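Local structure of pyridoxine 4-oxidase (Mesorhizobium loti, 4HA6) at residues A[297-307]-A[415-424]; A[395-403]-A[430-441]. The protein oxidises pyridoxine at its 4-hydroxymethyl group to pyridoxal, as an FAD-dependent oxidase of the GMC oxidoreductase family. All coordinates share one frame; numbering follows the deposited sequence.

Contact 1. Residues A[297-307]-A[415-424]; sequences GNLYAARKPVP and AGWRERELLP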
loop_
_atom_site.group_PDB
_atom_site.type_symbol
_atom_site.label_atom_id
_atom_site.label_comp_id
_atom_site.label_asym_id
_atom_site.label_seq_id
_atom_site.Cartn_x
_atom_site.Cartn_y
_atom_site.Cartn_z
ATOM N N GLY A 297 19.726 4.217 -5.011
ATOM C CA GLY A 297 18.974 5.354 -5.530
ATOM C C GLY A 297 19.895 6.223 -6.359
ATOM O O GLY A 297 21.091 5.934 -6.469
ATOM N N ASN A 298 19.349 7.267 -6.971
ATOM C CA ASN A 298 20.182 8.278 -7.624
ATOM C C ASN A 298 20.809 9.098 -6.475
ATOM O O ASN A 298 20.256 10.120 -6.049
ATOM C CB ASN A 298 19.296 9.135 -8.541
ATOM C CG ASN A 298 20.083 10.034 -9.477
ATOM O OD1 ASN A 298 19.516 10.954 -10.082
ATOM N ND2 ASN A 298 21.382 9.769 -9.621
ATOM N N LEU A 299 21.938 8.606 -5.955
ATOM C CA LEU A 299 22.559 9.094 -4.719
ATOM C C LEU A 299 23.513 10.258 -4.994
ATOM O O LEU A 299 24.406 10.135 -5.841
ATOM C CB LEU A 299 23.363 7.950 -4.087
ATOM C CG LEU A 299 23.573 7.810 -2.575
ATOM C CD1 LEU A 299 25.059 7.562 -2.235
ATOM C CD2 LEU A 299 22.980 8.967 -1.776
ATOM N N TYR A 300 23.337 11.367 -4.271
ATOM C CA TYR A 300 24.180 12.567 -4.443
ATOM C C TYR A 300 24.947 12.950 -3.180
ATOM O O TYR A 300 24.363 13.090 -2.099
ATOM C CB TYR A 300 23.323 13.771 -4.864
ATOM C CG TYR A 300 22.693 13.607 -6.220
ATOM C CD1 TYR A 300 23.350 14.053 -7.361
ATOM C CD2 TYR A 300 21.452 12.976 -6.369
ATOM C CE1 TYR A 300 22.788 13.893 -8.628
ATOM C CE2 TYR A 300 20.877 12.810 -7.635
ATOM C CZ TYR A 300 21.556 13.273 -8.757
ATOM O OH TYR A 300 21.012 13.123 -10.014
ATOM N N ALA A 301 26.254 13.149 -3.315
ATOM C CA ALA A 301 27.028 13.726 -2.222
ATOM C C ALA A 301 26.544 15.159 -2.025
ATOM O O ALA A 301 26.349 15.890 -3.006
ATOM C CB ALA A 301 28.523 13.707 -2.557
ATOM N N ALA A 302 26.344 15.571 -0.774
ATOM C CA ALA A 302 25.869 16.934 -0.518
ATOM C C ALA A 302 27.017 17.922 -0.323
ATOM O O ALA A 302 28.044 17.582 0.271
ATOM C CB ALA A 302 24.918 16.972 0.666
ATOM N N ARG A 303 26.812 19.143 -0.815
ATOM C CA ARG A 303 27.795 20.225 -0.760
ATOM C C ARG A 303 27.852 20.822 0.646
ATOM O O ARG A 303 28.784 21.551 0.990
ATOM C CB ARG A 303 27.411 21.322 -1.770
ATOM C CG ARG A 303 28.550 22.256 -2.148
ATOM C CD ARG A 303 28.093 23.324 -3.132
ATOM N NE ARG A 303 26.997 24.066 -2.563
ATOM C CZ ARG A 303 27.143 25.170 -1.843
ATOM N NH1 ARG A 303 28.354 25.696 -1.631
ATOM N NH2 ARG A 303 26.070 25.756 -1.349
ATOM N N LYS A 304 26.837 20.525 1.448
ATOM C CA LYS A 304 26.769 21.002 2.825
ATOM C C LYS A 304 25.876 20.057 3.630
ATOM O O LYS A 304 25.175 19.240 3.039
ATOM C CB LYS A 304 26.253 22.436 2.847
ATOM C CG LYS A 304 24.936 22.675 2.141
ATOM C CD LYS A 304 24.836 24.162 1.816
ATOM C CE LYS A 304 23.435 24.599 1.456
ATOM N NZ LYS A 304 23.418 26.094 1.321
ATOM N N PRO A 305 25.916 20.135 4.976
ATOM C CA PRO A 305 25.130 19.187 5.785
ATOM C C PRO A 305 23.628 19.126 5.467
ATOM O O PRO A 305 22.944 20.146 5.499
ATOM C CB PRO A 305 25.325 19.711 7.213
ATOM C CG PRO A 305 26.665 20.373 7.184
ATOM C CD PRO A 305 26.790 20.985 5.814
ATOM N N VAL A 306 23.128 17.926 5.179
ATOM C CA VAL A 306 21.694 17.694 4.980
ATOM C C VAL A 306 20.974 17.546 6.327
ATOM O O VAL A 306 21.186 16.567 7.044
ATOM C CB VAL A 306 21.442 16.417 4.145
ATOM C CG1 VAL A 306 19.950 16.156 4.009
ATOM C CG2 VAL A 306 22.084 16.543 2.780
ATOM N N PRO A 307 20.106 18.515 6.665
ATOM C CA PRO A 307 19.410 18.550 7.954
ATOM C C PRO A 307 18.268 17.554 7.961
ATOM O O PRO A 307 17.636 17.374 6.920
ATOM C CB PRO A 307 18.854 19.984 8.014
ATOM C CG PRO A 307 19.226 20.644 6.678
ATOM C CD PRO A 307 19.603 19.550 5.749
ATOM N N ALA A 415 21.930 23.011 -7.331
ATOM C CA ALA A 415 23.353 23.311 -7.238
ATOM C C ALA A 415 23.780 23.770 -5.844
ATOM O O ALA A 415 24.954 23.651 -5.475
ATOM C CB ALA A 415 23.726 24.363 -8.267
ATOM N N GLY A 416 22.841 24.298 -5.069
ATOM C CA GLY A 416 23.158 24.699 -3.708
ATOM C C GLY A 416 23.375 23.495 -2.804
ATOM O O GLY A 416 24.054 23.589 -1.769
ATOM N N TRP A 417 22.810 22.352 -3.189
ATOM C CA TRP A 417 22.891 21.161 -2.338
ATOM C C TRP A 417 23.854 20.113 -2.867
ATOM O O TRP A 417 24.463 19.371 -2.086
ATOM C CB TRP A 417 21.503 20.535 -2.154
ATOM C CG TRP A 417 20.644 21.344 -1.271
ATOM C CD1 TRP A 417 19.739 22.302 -1.644
ATOM C CD2 TRP A 417 20.622 21.300 0.154
ATOM N NE1 TRP A 417 19.157 22.856 -0.524
ATOM C CE2 TRP A 417 19.684 22.253 0.592
ATOM C CE3 TRP A 417 21.310 20.547 1.107
ATOM C CZ2 TRP A 417 19.414 22.468 1.942
ATOM C CZ3 TRP A 417 21.040 20.755 2.439
ATOM C CH2 TRP A 417 20.100 21.703 2.848
ATOM N N ARG A 418 23.982 20.059 -4.194
ATOM C CA ARG A 418 24.677 18.974 -4.874
ATOM C C ARG A 418 26.180 19.212 -4.907
ATOM O O ARG A 418 26.635 20.248 -5.384
ATOM C CB ARG A 418 24.132 18.838 -6.314
ATOM C CG ARG A 418 24.744 17.699 -7.126
ATOM C CD ARG A 418 24.311 17.743 -8.610
ATOM N NE ARG A 418 24.795 18.956 -9.278
ATOM C CZ ARG A 418 24.019 19.977 -9.634
ATOM N NH1 ARG A 418 22.711 19.932 -9.413
ATOM N NH2 ARG A 418 24.544 21.041 -10.224
ATOM N N GLU A 419 26.959 18.262 -4.402
ATOM C CA GLU A 419 28.408 18.327 -4.597
ATOM C C GLU A 419 28.729 17.564 -5.889
ATOM O O GLU A 419 29.389 18.089 -6.792
ATOM C CB GLU A 419 29.155 17.766 -3.373
ATOM C CG GLU A 419 30.592 17.316 -3.627
ATOM C CD GLU A 419 31.584 18.463 -3.697
ATOM O OE1 GLU A 419 31.175 19.636 -3.534
ATOM O OE2 GLU A 419 32.785 18.181 -3.912
ATOM N N ARG A 420 28.215 16.339 -5.979
ATOM C CA ARG A 420 28.312 15.522 -7.189
ATOM C C ARG A 420 27.465 14.261 -7.027
ATOM O O ARG A 420 27.089 13.893 -5.904
ATOM C CB ARG A 420 29.758 15.106 -7.458
ATOM C CG ARG A 420 30.315 14.175 -6.391
ATOM C CD ARG A 420 31.582 13.472 -6.866
ATOM N NE ARG A 420 31.966 12.381 -5.971
ATOM C CZ ARG A 420 32.574 12.558 -4.801
ATOM N NH1 ARG A 420 32.863 13.784 -4.381
ATOM N NH2 ARG A 420 32.891 11.512 -4.044
ATOM N N GLU A 421 27.179 13.594 -8.145
ATOM C CA GLU A 421 26.461 12.323 -8.116
ATOM C C GLU A 421 27.403 11.221 -7.659
ATOM O O GLU A 421 28.534 11.124 -8.149
ATOM C CB GLU A 421 25.923 11.978 -9.509
ATOM C CG GLU A 421 24.994 10.770 -9.561
ATOM C CD GLU A 421 24.582 10.406 -10.987
ATOM O OE1 GLU A 421 23.522 10.872 -11.451
ATOM O OE2 GLU A 421 25.318 9.645 -11.645
ATOM N N LEU A 422 26.950 10.403 -6.716
ATOM C CA LEU A 422 27.692 9.206 -6.330
ATOM C C LEU A 422 27.196 7.983 -7.133
ATOM O O LEU A 422 27.992 7.175 -7.602
ATOM C CB LEU A 422 27.584 8.970 -4.816
ATOM C CG LEU A 422 28.089 10.125 -3.929
ATOM C CD1 LEU A 422 27.774 9.916 -2.439
ATOM C CD2 LEU A 422 29.585 10.332 -4.120
ATOM N N LEU A 423 25.881 7.863 -7.298
ATOM C CA LEU A 423 25.284 6.741 -8.040
ATOM C C LEU A 423 24.177 7.248 -8.993
ATOM O O LEU A 423 23.387 8.126 -8.619
ATOM C CB LEU A 423 24.705 5.705 -7.068
ATOM C CG LEU A 423 25.572 5.084 -5.971
ATOM C CD1 LEU A 423 24.721 4.248 -5.014
ATOM C CD2 LEU A 423 26.678 4.220 -6.548
ATOM N N PRO A 424 24.076 6.670 -10.208
ATOM C CA PRO A 424 24.859 5.537 -10.707
ATOM C C PRO A 424 26.175 5.947 -11.332
ATOM O O PRO A 424 26.983 5.080 -11.646
ATOM C CB PRO A 424 23.955 4.943 -11.798
ATOM C CG PRO A 424 23.220 6.108 -12.344
ATOM C CD PRO A 424 22.994 7.039 -11.148
#
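Gly416 O is gripped by Arg303. NE (3.1 Å) and NH2 (3.0 Å) of Arg303 both point at Gly416 O, which lies at the guanidinium edge, close to its plane. The bend of the arginine chain at chi3 (57°) turns the group back onto the carbonyl. Next comes Trp417. Its backbone O takes the amide of Arg303 in a nearly straight bond (170°), while its six-membered ring meets Pro307, with CD of Pro307 3.6 Å from CH2 of Trp417. Helix 152-163 also packs on this indole. Arg418 runs alongside Tyr300 in the same direction and lays CG and CD by the ring; its NH1 goes to the carbonyls of Gly409 and Arg411. At Glu419 and Arg420, which both face Ala301, the antiparallel pairing is broken by a classic beta bulge. Glu419 N binds Ala301 O, and Ala301 N binds Arg420 O. CB and CG of Glu421 lie beside CE1 of Tyr300, the two side chains crossing obliquely. OE1 of Glu421 is met from above the carboxylate plane by Asn298 ND2 (3.0 Å) and forms a salt bridge with Arg406; OE2 takes the amide of Gly425. Leu422 CD1 touches Leu299 CD1 at 3.6 Å. The amides of Leu422 and Leu423 both donate to Leu299 O. Leu423 O receives Asn298 ND2 (2.8 Å) on a lone pair. The side-chain amide of Asn298 is also held at OD1, by Tyr300 OH and Ser405 OG. Both ends of this buried amide are thus satisfied and its rotation is set, whereas the Arg303 grip is exposed.

Contact 2. Residues A[395-403]-A[430-441]; sequences RERFRRALE and AAEMDDFIARSV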
loop_
_atom_site.group_PDB
_atom_site.type_symbol
_atom_site.label_atom_id
_atom_site.label_comp_id
_atom_site.label_asym_id
_atom_site.label_seq_id
_atom_site.Cartn_x
_atom_site.Cartn_y
_atom_site.Cartn_z
ATOM N N ARG A 395 11.177 -2.800 -17.527
ATOM C CA ARG A 395 12.605 -2.511 -17.565
ATOM C C ARG A 395 12.884 -1.231 -18.350
ATOM O O ARG A 395 13.712 -0.411 -17.941
ATOM C CB ARG A 395 13.384 -3.705 -18.144
ATOM C CG ARG A 395 13.411 -4.930 -17.213
ATOM C CD ARG A 395 14.092 -6.153 -17.851
ATOM N NE ARG A 395 15.418 -5.843 -18.385
ATOM C CZ ARG A 395 16.462 -6.664 -18.335
ATOM N NH1 ARG A 395 16.351 -7.856 -17.762
ATOM N NH2 ARG A 395 17.621 -6.291 -18.854
ATOM N N GLU A 396 12.179 -1.058 -19.468
ATOM C CA GLU A 396 12.363 0.113 -20.332
ATOM C C GLU A 396 11.929 1.394 -19.616
ATOM O O GLU A 396 12.679 2.388 -19.594
ATOM C CB GLU A 396 11.603 -0.073 -21.660
ATOM C CG GLU A 396 11.822 1.034 -22.725
ATOM C CD GLU A 396 10.971 2.289 -22.484
ATOM O OE1 GLU A 396 9.916 2.176 -21.815
ATOM O OE2 GLU A 396 11.350 3.388 -22.971
ATOM N N ARG A 397 10.734 1.358 -19.021
ATOM C CA ARG A 397 10.207 2.471 -18.230
ATOM C C ARG A 397 11.121 2.880 -17.053
ATOM O O ARG A 397 11.231 4.071 -16.741
ATOM C CB ARG A 397 8.806 2.134 -17.701
ATOM C CG ARG A 397 7.711 2.171 -18.744
ATOM C CD ARG A 397 7.334 3.619 -19.037
ATOM N NE ARG A 397 6.344 3.750 -20.104
ATOM C CZ ARG A 397 6.624 4.182 -21.332
ATOM N NH1 ARG A 397 7.873 4.525 -21.660
ATOM N NH2 ARG A 397 5.654 4.275 -22.231
ATOM N N PHE A 398 11.754 1.907 -16.392
ATOM C CA PHE A 398 12.674 2.212 -15.284
ATOM C C PHE A 398 13.936 2.934 -15.767
ATOM O O PHE A 398 14.533 3.703 -15.011
ATOM C CB PHE A 398 13.082 0.939 -14.539
ATOM C CG PHE A 398 12.640 0.906 -13.094
ATOM C CD1 PHE A 398 13.212 1.758 -12.156
ATOM C CD2 PHE A 398 11.667 0.009 -12.676
ATOM C CE1 PHE A 398 12.794 1.721 -10.803
ATOM C CE2 PHE A 398 11.245 -0.035 -11.342
ATOM C CZ PHE A 398 11.813 0.823 -10.406
ATOM N N ARG A 399 14.357 2.667 -17.007
ATOM C CA ARG A 399 15.411 3.466 -17.638
ATOM C C ARG A 399 14.927 4.907 -17.775
ATOM O O ARG A 399 15.668 5.853 -17.483
ATOM C CB ARG A 399 15.779 2.931 -19.028
ATOM C CG ARG A 399 16.524 1.607 -19.021
ATOM C CD ARG A 399 16.913 1.187 -20.435
ATOM N NE ARG A 399 16.988 -0.271 -20.501
ATOM C CZ ARG A 399 16.599 -0.998 -21.543
ATOM N NH1 ARG A 399 16.115 -0.411 -22.642
ATOM N NH2 ARG A 399 16.713 -2.315 -21.493
ATOM N N ARG A 400 13.689 5.072 -18.227
ATOM C CA ARG A 400 13.122 6.412 -18.360
ATOM C C ARG A 400 13.085 7.097 -16.993
ATOM O O ARG A 400 13.383 8.298 -16.876
ATOM C CB ARG A 400 11.730 6.372 -18.997
ATOM C CG ARG A 400 11.653 5.691 -20.383
ATOM C CD ARG A 400 12.352 6.488 -21.498
ATOM N NE ARG A 400 13.807 6.299 -21.512
ATOM C CZ ARG A 400 14.433 5.237 -22.031
ATOM N NH1 ARG A 400 13.745 4.245 -22.590
ATOM N NH2 ARG A 400 15.760 5.163 -21.986
ATOM N N ALA A 401 12.768 6.329 -15.945
ATOM C CA ALA A 401 12.654 6.919 -14.602
ATOM C C ALA A 401 14.026 7.369 -14.107
ATOM O O ALA A 401 14.170 8.497 -13.608
ATOM C CB ALA A 401 12.021 5.942 -13.611
ATOM N N LEU A 402 15.024 6.488 -14.233
ATOM C CA LEU A 402 16.402 6.821 -13.835
ATOM C C LEU A 402 16.861 8.031 -14.625
ATOM O O LEU A 402 17.540 8.923 -14.099
ATOM C CB LEU A 402 17.354 5.678 -14.165
ATOM C CG LEU A 402 18.573 5.383 -13.271
ATOM C CD1 LEU A 402 19.662 4.683 -14.063
ATOM C CD2 LEU A 402 19.127 6.592 -12.505
ATOM N N GLU A 403 16.518 8.059 -15.906
ATOM C CA GLU A 403 16.944 9.190 -16.717
ATOM C C GLU A 403 16.269 10.465 -16.272
ATOM O O GLU A 403 16.879 11.530 -16.307
ATOM C CB GLU A 403 16.718 8.924 -18.204
ATOM C CG GLU A 403 17.690 7.899 -18.724
ATOM C CD GLU A 403 17.540 7.647 -20.191
ATOM O OE1 GLU A 403 16.420 7.854 -20.719
ATOM O OE2 GLU A 403 18.547 7.236 -20.805
ATOM N N ALA A 430 22.387 0.406 -22.191
ATOM C CA ALA A 430 21.134 -0.121 -21.655
ATOM C C ALA A 430 21.415 -1.182 -20.596
ATOM O O ALA A 430 20.837 -1.149 -19.502
ATOM C CB ALA A 430 20.283 -0.706 -22.773
ATOM N N ALA A 431 22.306 -2.117 -20.926
ATOM C CA ALA A 431 22.620 -3.234 -20.030
ATOM C C ALA A 431 23.222 -2.749 -18.716
ATOM O O ALA A 431 22.878 -3.268 -17.645
ATOM C CB ALA A 431 23.547 -4.221 -20.701
ATOM N N GLU A 432 24.136 -1.778 -18.792
ATOM C CA GLU A 432 24.737 -1.222 -17.579
ATOM C C GLU A 432 23.714 -0.494 -16.709
ATOM O O GLU A 432 23.755 -0.580 -15.472
ATOM C CB GLU A 432 25.907 -0.286 -17.907
ATOM C CG GLU A 432 27.122 -1.001 -18.511
ATOM C CD GLU A 432 28.353 -0.106 -18.595
ATOM O OE1 GLU A 432 29.410 -0.597 -19.039
ATOM O OE2 GLU A 432 28.262 1.079 -18.206
ATOM N N MET A 433 22.811 0.239 -17.347
ATOM C CA MET A 433 21.739 0.893 -16.613
ATOM C C MET A 433 20.814 -0.145 -15.997
ATOM O O MET A 433 20.378 -0.005 -14.846
ATOM C CB MET A 433 20.931 1.772 -17.546
ATOM C CG MET A 433 21.680 2.958 -18.077
ATOM S SD MET A 433 20.803 4.450 -17.627
ATOM C CE MET A 433 19.129 3.921 -17.980
ATOM N N ASP A 434 20.498 -1.177 -16.772
ATOM C CA ASP A 434 19.619 -2.237 -16.293
ATOM C C ASP A 434 20.235 -2.897 -15.062
ATOM O O ASP A 434 19.522 -3.248 -14.118
ATOM C CB ASP A 434 19.397 -3.287 -17.389
ATOM C CG ASP A 434 18.341 -2.868 -18.418
ATOM O OD1 ASP A 434 17.822 -1.727 -18.340
ATOM O OD2 ASP A 434 18.044 -3.686 -19.322
ATOM N N ASP A 435 21.559 -3.055 -15.068
ATOM C CA ASP A 435 22.245 -3.749 -13.973
ATOM C C ASP A 435 22.218 -2.908 -12.703
ATOM O O ASP A 435 21.936 -3.412 -11.611
ATOM C CB ASP A 435 23.699 -4.092 -14.335
ATOM C CG ASP A 435 24.405 -4.860 -13.219
ATOM O OD1 ASP A 435 23.982 -5.998 -12.911
ATOM O OD2 ASP A 435 25.369 -4.325 -12.630
ATOM N N PHE A 436 22.513 -1.622 -12.844
ATOM C CA PHE A 436 22.399 -0.725 -11.710
ATOM C C PHE A 436 20.974 -0.707 -11.157
ATOM O O PHE A 436 20.767 -0.786 -9.937
ATOM C CB PHE A 436 22.812 0.686 -12.087
ATOM C CG PHE A 436 22.553 1.675 -10.999
ATOM C CD1 PHE A 436 21.424 2.483 -11.037
ATOM C CD2 PHE A 436 23.423 1.778 -9.918
ATOM C CE1 PHE A 436 21.167 3.397 -10.012
ATOM C CE2 PHE A 436 23.182 2.691 -8.896
ATOM C CZ PHE A 436 22.046 3.500 -8.942
ATOM N N ILE A 437 19.986 -0.588 -12.043
ATOM C CA ILE A 437 18.588 -0.552 -11.599
ATOM C C ILE A 437 18.221 -1.840 -10.842
ATOM O O ILE A 437 17.644 -1.782 -9.753
ATOM C CB ILE A 437 17.638 -0.291 -12.786
ATOM C CG1 ILE A 437 17.848 1.135 -13.319
ATOM C CG2 ILE A 437 16.179 -0.496 -12.386
ATOM C CD1 ILE A 437 17.193 1.381 -14.696
ATOM N N ALA A 438 18.596 -2.991 -11.405
ATOM C CA ALA A 438 18.313 -4.300 -10.805
ATOM C C ALA A 438 18.958 -4.448 -9.414
ATOM O O ALA A 438 18.407 -5.100 -8.517
ATOM C CB ALA A 438 18.797 -5.419 -11.741
ATOM N N ARG A 439 20.130 -3.841 -9.250
ATOM C CA ARG A 439 20.854 -3.895 -7.989
ATOM C C ARG A 439 20.285 -2.912 -6.972
ATOM O O ARG A 439 20.394 -3.137 -5.749
ATOM C CB ARG A 439 22.346 -3.606 -8.226
ATOM C CG ARG A 439 23.180 -4.828 -8.660
ATOM C CD ARG A 439 24.438 -4.436 -9.465
ATOM N NE ARG A 439 25.184 -3.321 -8.878
ATOM C CZ ARG A 439 25.699 -2.299 -9.569
ATOM N NH1 ARG A 439 25.563 -2.219 -10.891
ATOM N NH2 ARG A 439 26.356 -1.335 -8.936
ATOM N N SER A 440 19.662 -1.840 -7.462
ATOM C CA SER A 440 19.241 -0.727 -6.599
ATOM C C SER A 440 17.768 -0.743 -6.159
ATOM O O SER A 440 17.416 -0.163 -5.110
ATOM C CB SER A 440 19.547 0.609 -7.288
ATOM O OG SER A 440 18.681 0.811 -8.387
ATOM N N VAL A 441 16.891 -1.363 -6.950
ATOM C CA VAL A 441 15.462 -1.298 -6.627
ATOM C C VAL A 441 15.120 -1.958 -5.280
ATOM O O VAL A 441 15.658 -3.022 -4.930
ATOM C CB VAL A 441 14.561 -1.880 -7.756
ATOM C CG1 VAL A 441 14.556 -0.960 -8.994
ATOM C CG2 VAL A 441 14.982 -3.301 -8.134
HETATM O O HOH W 1 15.710 -1.420 -16.339
#
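Arg399 grips Asp434 side-on: NE of Arg399 reaches OD1 of Asp434 at 2.7 Å and NH2 reaches OD2 at 2.9 Å. Both bonds are almost straight, and both oxygens are met on their syn sides. The two flat groups are 24° apart. In the conformer given, one of two, Arg395 NH2 also meets OD2 of Asp434, from above the carboxylate plane, at 2.7 Å. The grip of Arg399, with Arg395 added in this conformer, would probably favour the ionised carboxylate. A water donates to both Arg395 O and Asp434 OD1. Ala430 CB sits over the centre of one guanidinium face of Arg399. Helices 395-403 and 430-440 cross at 87° with their axes 10.1 Å apart, and Arg399 fits as a knob into the hole formed by Ala430, Met433, Asp434 and Ile437. Bends at chi2 and chi3 of Met433 bring its CE against CB and CG of Arg399, while SD of Met433 touches CD1 of Leu402 at 3.7 Å. Deeper in, Ile437 CG2 packs on Phe398 CD1, and Val441 CG1 on Phe398 CZ (3.6 Å). Farther out, Leu293 of strand 293-302 touches both Phe398 and Val441, and Phe360 of strand 355-362 backs Leu402 and Phe436.

How the contacts relate
Contacts 1 and 2 lie about 20 Å apart, centre to centre, and their segments alternate along the chain. Helix 392-409 leads into strand 418-421, which in turn leads into helix 430-440. Phe436 joins the two contacts directly. CZ of Phe436 is 3.6 Å from Gly297 O, and CD1 of Phe436 is 3.6 Å from Pro424 CB. Leu402 CD2 also approaches Pro424 CD, at 4.1 Å. The backbone of Ser440 pairs with Ala296, so strand 293-302 serves both contacts. Neither contact belongs to the FAD or pyridoxamine site. Gly297 and the side chain of Val441 are each about 11 Å from the bound pyridoxamine at their nearest atoms. Just beyond Val441, His444, His445 and His446 line its pocket.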